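Local structure of Cyclo(L-tyrosyl-L-tyrosyl) synthase (Mycobacterium tuberculosis, 2X9Q) at residues 197-200 / 201-205; 270-273 / 274-278. The protein probably catalyses the ATP-independent formation of cyclo(L-tyrosyl-L-tyrosyl) from two tyrosyl-tRNA molecules, a step toward mycocyclosin. One frame throughout, in Å; residues are numbered along the deposited sequence.

Contact 1 (197-200 / 201-205)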
ATOM      1  N   ARG A 197      -2.079  -0.908 -20.130  1.00 23.59           N
ATOM      2  CA  ARG A 197      -3.305  -1.371 -19.512  1.00 23.51           C
ATOM      3  C   ARG A 197      -3.456  -2.901 -19.455  1.00 22.25           C
ATOM      4  O   ARG A 197      -3.979  -3.477 -18.456  1.00 22.28           O
ATOM      5  CB  ARG A 197      -4.519  -0.751 -20.256  1.00 23.91           C
ATOM      6  CG  ARG A 197      -5.876  -1.076 -19.588  1.00 31.99           C
ATOM      7  CD  ARG A 197      -7.048  -0.205 -20.216  1.00 40.63           C
ATOM      8  NE  ARG A 197      -7.266  -0.623 -21.620  1.00 47.60           N
ATOM      9  CZ  ARG A 197      -7.051   0.066 -22.760  1.00 44.02           C
ATOM     10  NH1 ARG A 197      -6.557   1.356 -22.838  1.00 34.85           N
ATOM     11  NH2 ARG A 197      -7.323  -0.607 -23.860  1.00 39.68           N
ATOM     12  N   ALA A 198      -3.113  -3.568 -20.562  1.00 20.52           N
ATOM     13  CA  ALA A 198      -3.260  -5.085 -20.580  1.00 20.59           C
ATOM     14  C   ALA A 198      -2.341  -5.753 -19.535  1.00 19.76           C
ATOM     15  O   ALA A 198      -2.744  -6.686 -18.825  1.00 20.00           O
ATOM     16  CB  ALA A 198      -2.907  -5.601 -22.031  1.00 20.53           C
ATOM     17  N   VAL A 199      -1.097  -5.270 -19.450  1.00 18.43           N
ATOM     18  CA  VAL A 199      -0.189  -5.762 -18.386  1.00 20.75           C
ATOM     19  C   VAL A 199      -0.800  -5.565 -17.016  1.00 20.85           C
ATOM     20  O   VAL A 199      -0.818  -6.514 -16.260  1.00 21.35           O
ATOM     21  CB  VAL A 199       1.247  -5.174 -18.519  1.00 20.72           C
ATOM     22  CG1 VAL A 199       2.227  -5.743 -17.361  1.00 19.60           C
ATOM     23  CG2 VAL A 199       1.779  -5.611 -19.935  1.00 20.00           C
ATOM     24  N   CYS A 200      -1.312  -4.342 -16.725  1.00 22.35           N
ATOM     25  CA  CYS A 200      -1.973  -4.088 -15.421  1.00 22.56           C
ATOM     26  C   CYS A 200      -3.190  -4.987 -15.236  1.00 22.44           C
ATOM     27  O   CYS A 200      -3.398  -5.460 -14.121  1.00 22.34           O
ATOM     28  CB  CYS A 200      -2.356  -2.593 -15.281  1.00 23.20           C
ATOM     29  SG  CYS A 200      -0.918  -1.541 -15.227  1.00 26.35           S
ATOM     30  N   GLN A 201      -3.986  -5.280 -16.291  1.00 22.80           N
ATOM     31  CA  GLN A 201      -5.151  -6.200 -16.082  1.00 22.50           C
ATOM     32  C   GLN A 201      -4.688  -7.597 -15.773  1.00 21.84           C
ATOM     33  O   GLN A 201      -5.332  -8.278 -14.967  1.00 19.34           O
ATOM     34  CB  GLN A 201      -6.069  -6.412 -17.308  1.00 25.85           C
ATOM     35  CG  GLN A 201      -6.768  -5.258 -17.802  1.00 37.16           C
ATOM     36  CD  GLN A 201      -8.048  -4.971 -17.018  1.00 45.30           C
ATOM     37  OE1 GLN A 201      -8.746  -5.878 -16.449  1.00 49.47           O
ATOM     38  NE2 GLN A 201      -8.356  -3.697 -16.963  1.00 50.61           N
ATOM     39  N   ASP A 202      -3.590  -8.066 -16.428  1.00 20.80           N
ATOM     40  CA  ASP A 202      -3.110  -9.382 -16.129  1.00 21.04           C
ATOM     41  C   ASP A 202      -2.724  -9.414 -14.638  1.00 21.98           C
ATOM     42  O   ASP A 202      -2.991 -10.395 -13.938  1.00 23.51           O
ATOM     43  CB  ASP A 202      -1.868  -9.772 -16.988  1.00 20.15           C
ATOM     44  CG  ASP A 202      -1.645 -11.283 -16.991  1.00 21.36           C
ATOM     45  OD1 ASP A 202      -2.551 -12.010 -17.491  1.00 23.07           O
ATOM     46  OD2 ASP A 202      -0.606 -11.760 -16.485  1.00 22.43           O
ATOM     47  N   LEU A 203      -1.993  -8.385 -14.187  1.00 22.51           N
ATOM     48  CA  LEU A 203      -1.536  -8.294 -12.766  1.00 22.08           C
ATOM     49  C   LEU A 203      -2.764  -8.226 -11.844  1.00 22.44           C
ATOM     50  O   LEU A 203      -2.783  -8.885 -10.856  1.00 24.49           O
ATOM     51  CB  LEU A 203      -0.588  -7.059 -12.595  1.00 22.07           C
ATOM     52  CG  LEU A 203       0.807  -7.302 -13.216  1.00 21.93           C
ATOM     53  CD1 LEU A 203       1.700  -6.069 -13.232  1.00 22.41           C
ATOM     54  CD2 LEU A 203       1.624  -8.495 -12.641  1.00 25.03           C
ATOM     55  N   VAL A 204      -3.835  -7.547 -12.227  1.00 22.59           N
ATOM     56  CA  VAL A 204      -5.028  -7.601 -11.412  1.00 23.38           C
ATOM     57  C   VAL A 204      -5.605  -9.006 -11.336  1.00 25.47           C
ATOM     58  O   VAL A 204      -5.957  -9.422 -10.253  1.00 25.60           O
ATOM     59  CB  VAL A 204      -6.059  -6.589 -11.906  1.00 24.80           C
ATOM     60  CG1 VAL A 204      -7.521  -6.920 -11.483  1.00 24.14           C
ATOM     61  CG2 VAL A 204      -5.608  -5.175 -11.404  1.00 24.20           C
ATOM     62  N   ARG A 205      -5.754  -9.716 -12.477  1.00 25.88           N
ATOM     63  CA  ARG A 205      -6.339 -11.052 -12.482  1.00 27.75           C
ATOM     64  C   ARG A 205      -5.463 -11.990 -11.675  1.00 29.35           C
ATOM     65  O   ARG A 205      -6.015 -12.825 -10.945  1.00 27.95           O
ATOM     66  CB  ARG A 205      -6.549 -11.609 -13.898  1.00 28.65           C
ATOM     67  CG  ARG A 205      -7.582 -10.814 -14.683  1.00 29.21           C
ATOM     68  CD  ARG A 205      -7.571 -11.163 -16.193  1.00 30.43           C
ATOM     69  NE  ARG A 205      -8.606 -10.359 -16.859  1.00 26.55           N
ATOM     70  CZ  ARG A 205      -8.580  -9.899 -18.092  1.00 32.12           C
ATOM     71  NH1 ARG A 205      -7.512 -10.106 -18.890  1.00 29.00           N
ATOM     72  NH2 ARG A 205      -9.631  -9.176 -18.532  1.00 27.24           N
TER

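Contact 2 (270-273 / 274-278)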
ATOM      1  N   LEU A 270       5.770   3.585 -16.709  1.00 24.63           N
ATOM      2  CA  LEU A 270       5.332   4.063 -15.395  1.00 22.16           C
ATOM      3  C   LEU A 270       6.308   3.464 -14.371  1.00 20.01           C
ATOM      4  O   LEU A 270       6.345   2.221 -14.232  1.00 18.19           O
ATOM      5  CB  LEU A 270       3.921   3.489 -15.137  1.00 22.78           C
ATOM      6  CG  LEU A 270       3.360   3.948 -13.741  1.00 24.76           C
ATOM      7  CD1 LEU A 270       3.215   5.439 -13.633  1.00 25.47           C
ATOM      8  CD2 LEU A 270       2.025   3.246 -13.479  1.00 27.83           C
ATOM      9  N   ARG A 271       7.053   4.301 -13.629  1.00 16.79           N
ATOM     10  CA  ARG A 271       8.001   3.828 -12.654  1.00 19.69           C
ATOM     11  C   ARG A 271       7.921   4.657 -11.377  1.00 17.36           C
ATOM     12  O   ARG A 271       7.688   5.857 -11.424  1.00 19.98           O
ATOM     13  CB  ARG A 271       9.465   3.882 -13.225  1.00 17.38           C
ATOM     14  CG  ARG A 271       9.707   2.822 -14.426  1.00 18.21           C
ATOM     15  CD  ARG A 271       9.568   1.338 -13.920  1.00 14.52           C
ATOM     16  NE  ARG A 271       9.942   0.440 -15.017  1.00 13.94           N
ATOM     17  CZ  ARG A 271       9.112   0.046 -16.023  1.00 21.64           C
ATOM     18  NH1 ARG A 271       7.868   0.570 -16.132  1.00 15.89           N
ATOM     19  NH2 ARG A 271       9.570  -0.845 -16.953  1.00 17.91           N
ATOM     20  N   ALA A 272       8.071   4.000 -10.250  1.00 18.38           N
ATOM     21  CA  ALA A 272       8.147   4.724  -8.971  1.00 17.15           C
ATOM     22  C   ALA A 272       9.397   5.611  -8.980  1.00 17.73           C
ATOM     23  O   ALA A 272      10.370   5.405  -9.739  1.00 15.89           O
ATOM     24  CB  ALA A 272       8.192   3.735  -7.780  1.00 16.67           C
ATOM     25  N   SER A 273       9.325   6.655  -8.180  1.00 18.56           N
ATOM     26  CA  SER A 273      10.419   7.612  -8.004  1.00 18.25           C
ATOM     27  C   SER A 273      11.657   6.874  -7.578  1.00 17.26           C
ATOM     28  O   SER A 273      11.588   5.850  -6.906  1.00 18.17           O
ATOM     29  CB  SER A 273      10.050   8.596  -6.852  1.00 19.54           C
ATOM     30  OG  SER A 273      11.208   9.343  -6.514  1.00 19.13           O
ATOM     31  N   ARG A 274      12.816   7.364  -7.996  1.00 18.11           N
ATOM     32  CA  ARG A 274      14.095   6.799  -7.509  1.00 17.13           C
ATOM     33  C   ARG A 274      14.212   6.834  -5.985  1.00 16.87           C
ATOM     34  O   ARG A 274      14.997   6.079  -5.421  1.00 19.13           O
ATOM     35  CB  ARG A 274      15.293   7.589  -8.114  1.00 17.59           C
ATOM     36  CG  ARG A 274      15.410   9.012  -7.467  1.00 17.38           C
ATOM     37  CD  ARG A 274      16.640   9.803  -8.044  1.00 22.37           C
ATOM     38  NE  ARG A 274      17.927   9.092  -7.918  1.00 18.69           N
ATOM     39  CZ  ARG A 274      18.593   8.811  -6.808  1.00 25.20           C
ATOM     40  NH1 ARG A 274      18.133   9.155  -5.550  1.00 22.29           N
ATOM     41  NH2 ARG A 274      19.784   8.144  -6.959  1.00 20.38           N
ATOM     42  N   ASN A 275      13.401   7.625  -5.303  1.00 18.85           N
ATOM     43  CA  ASN A 275      13.432   7.727  -3.779  1.00 19.26           C
ATOM     44  C   ASN A 275      12.324   6.928  -3.077  1.00 20.76           C
ATOM     45  O   ASN A 275      12.106   6.990  -1.830  1.00 18.36           O
ATOM     46  CB  ASN A 275      13.372   9.233  -3.481  1.00 18.61           C
ATOM     47  CG  ASN A 275      14.605   9.967  -4.037  1.00 17.54           C
ATOM     48  OD1 ASN A 275      15.735   9.414  -3.946  1.00 17.83           O
ATOM     49  ND2 ASN A 275      14.430  11.192  -4.511  1.00 14.39           N
ATOM     50  N   GLN A 276      11.606   6.150  -3.904  1.00 17.92           N
ATOM     51  CA  GLN A 276      10.514   5.304  -3.372  1.00 16.09           C
ATOM     52  C   GLN A 276      10.883   3.810  -3.443  1.00 17.14           C
ATOM     53  O   GLN A 276      11.359   3.321  -4.462  1.00 18.24           O
ATOM     54  CB  GLN A 276       9.236   5.505  -4.245  1.00 16.47           C
ATOM     55  CG  GLN A 276       8.071   4.530  -3.807  1.00 13.95           C
ATOM     56  CD  GLN A 276       7.501   4.951  -2.486  1.00 16.37           C
ATOM     57  OE1 GLN A 276       7.163   6.115  -2.318  1.00 19.22           O
ATOM     58  NE2 GLN A 276       7.379   4.022  -1.552  1.00 14.62           N
ATOM     59  N   GLY A 277      10.656   3.060  -2.377  1.00 16.52           N
ATOM     60  CA  GLY A 277      10.871   1.621  -2.434  1.00 18.25           C
ATOM     61  C   GLY A 277       9.699   0.831  -1.871  1.00 17.83           C
ATOM     62  O   GLY A 277       8.747   1.392  -1.266  1.00 18.41           O
ATOM     63  N   HIS A 278       9.773  -0.471  -2.040  1.00 18.74           N
ATOM     64  CA  HIS A 278       8.729  -1.375  -1.483  1.00 19.43           C
ATOM     65  C   HIS A 278       9.429  -2.492  -0.740  1.00 19.64           C
ATOM     66  O   HIS A 278      10.494  -2.941  -1.187  1.00 21.30           O
ATOM     67  CB  HIS A 278       7.917  -1.970  -2.690  1.00 18.75           C
ATOM     68  CG  HIS A 278       6.910  -3.027  -2.342  1.00 20.24           C
ATOM     69  ND1 HIS A 278       6.069  -2.936  -1.241  1.00 21.71           N
ATOM     70  CD2 HIS A 278       6.531  -4.149  -3.018  1.00 23.41           C
ATOM     71  CE1 HIS A 278       5.229  -3.966  -1.256  1.00 21.62           C
ATOM     72  NE2 HIS A 278       5.495  -4.715  -2.329  1.00 21.94           N
TER

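Contact 1 (197-200 / 201-205)
Val-199 and Leu-203, four residues apart on helix 194-210, run side by side with their branches directed the same way. The touch is made by single methyls, CG1 of Val-199 and CD1 of Leu-203, at 4.2 Å, which is a loose van der Waals approach. Val-199 CG1 reaches this position because it stands anti to the backbone N and beside its own carbonyl carbon (chi1 -179°), where Leu-203 CD1 comes alongside. Below this pair, Leu-203 CG rests against the carbonyl oxygen O of Val-199 at 3.5 Å, the same oxygen that accepts the Leu-203 amide.

Gln-201 meets Arg-197 differently. Gln-201 CG lies 3.4 Å from Arg-197 O, and the chain then bends sharply at chi2 (-83°). On the following turn the guanidinium of Arg-205 comes up to the base of the same side chain, with Gln-201 CB 4.3 Å above the Arg-205 guanidinium plane and offset toward its rim. Val-204 repeats the carbonyl contact, with Val-204 CG2 at 3.5 Å from Cys-200 O.

Beneath these side chains four successive i to i+4 bonds establish regular alpha-helix. They run from Gln-201 N to Arg-197 O (2.8 Å) through to Val-204 N to Cys-200 O (2.9 Å).

Arg-197 NH1 bonds to Leu-190 O, Asp-202 pairs with Arg-206 of the same helix, and Arg-205 with Glu-223 of helix 220-244, on which Gln-201 also packs. Cys-200 is buried against Met-227 and Met-262, and Val-204 against Ile-230, a substrate-binding residue by similarity. The chemistry thus joins apolar burial against neighbouring helices to one intrahelical and one interhelical salt bridge, and Val-204 probably belongs to the second shell of the substrate pocket.

Contact 2 (270-273 / 274-278)
Gln-276 meets Ala-272 and Ser-273 with the base of its side chain, which can be traced atom by atom. Gln-276 CB sits 3.6 Å from Ser-273 O and 4.1 Å from Ala-272 CB. Gln-276 CG, placed opposite the backbone N (chi1 175°), stays at 4.1 Å from the same Ala-272 CB, so both methylenes lie against the one methyl. A bend at chi2 (72°) then carries the amide away from Ala-272. At the tip, Gln-276 NE2 donates to Gly-277 O at 3.0 Å, while OE1 accepts from Thr-240 N. Both ends of this buried amide are therefore engaged, which fixes its rotation and ties the start of strand 276-283 to the end of helix 220-244.

The backbone here makes a type I beta turn from Ser-273 to Gln-276, closed by Gln-276 N donating to Ser-273 O at 3.0 Å. An ST turn is nested in it: Asn-275 N points almost straight at Ser-273 OG (3.0 Å, 170° at the hydrogen). The turn delivers the chain into strand 276-283, which lies parallel to strand 249-253 and antiparallel to strand 64-68 in the central sheet of this Rossmann-like enzyme. Arg-274 NH1 makes a weak hydrogen bond to Asn-275 OD1 at 2.9 Å.

How the contacts relate
Contact 1 comes first along the chain, wholly within helix 194-210; contact 2 follows after helix 220-244, strand 249-253 and helix 260-263, where the loop enters strand 276-283. Their centres are 19 Å apart and their nearest atoms about 6 Å, so they do not touch. Two elements link them. Helix 220-244 meets contact 1 at Glu-223, Met-227 and Ile-230 and contact 2 at Leu-238, Asp-239 and Pro-241, and Met-262 of helix 260-263 packs on both. Ile-230, an attachment point of contact 1, belongs to the run Tyr-229 to Glu-233, assigned by similarity to substrate binding; contact 2 meets the same helix further along, near its C-terminal end.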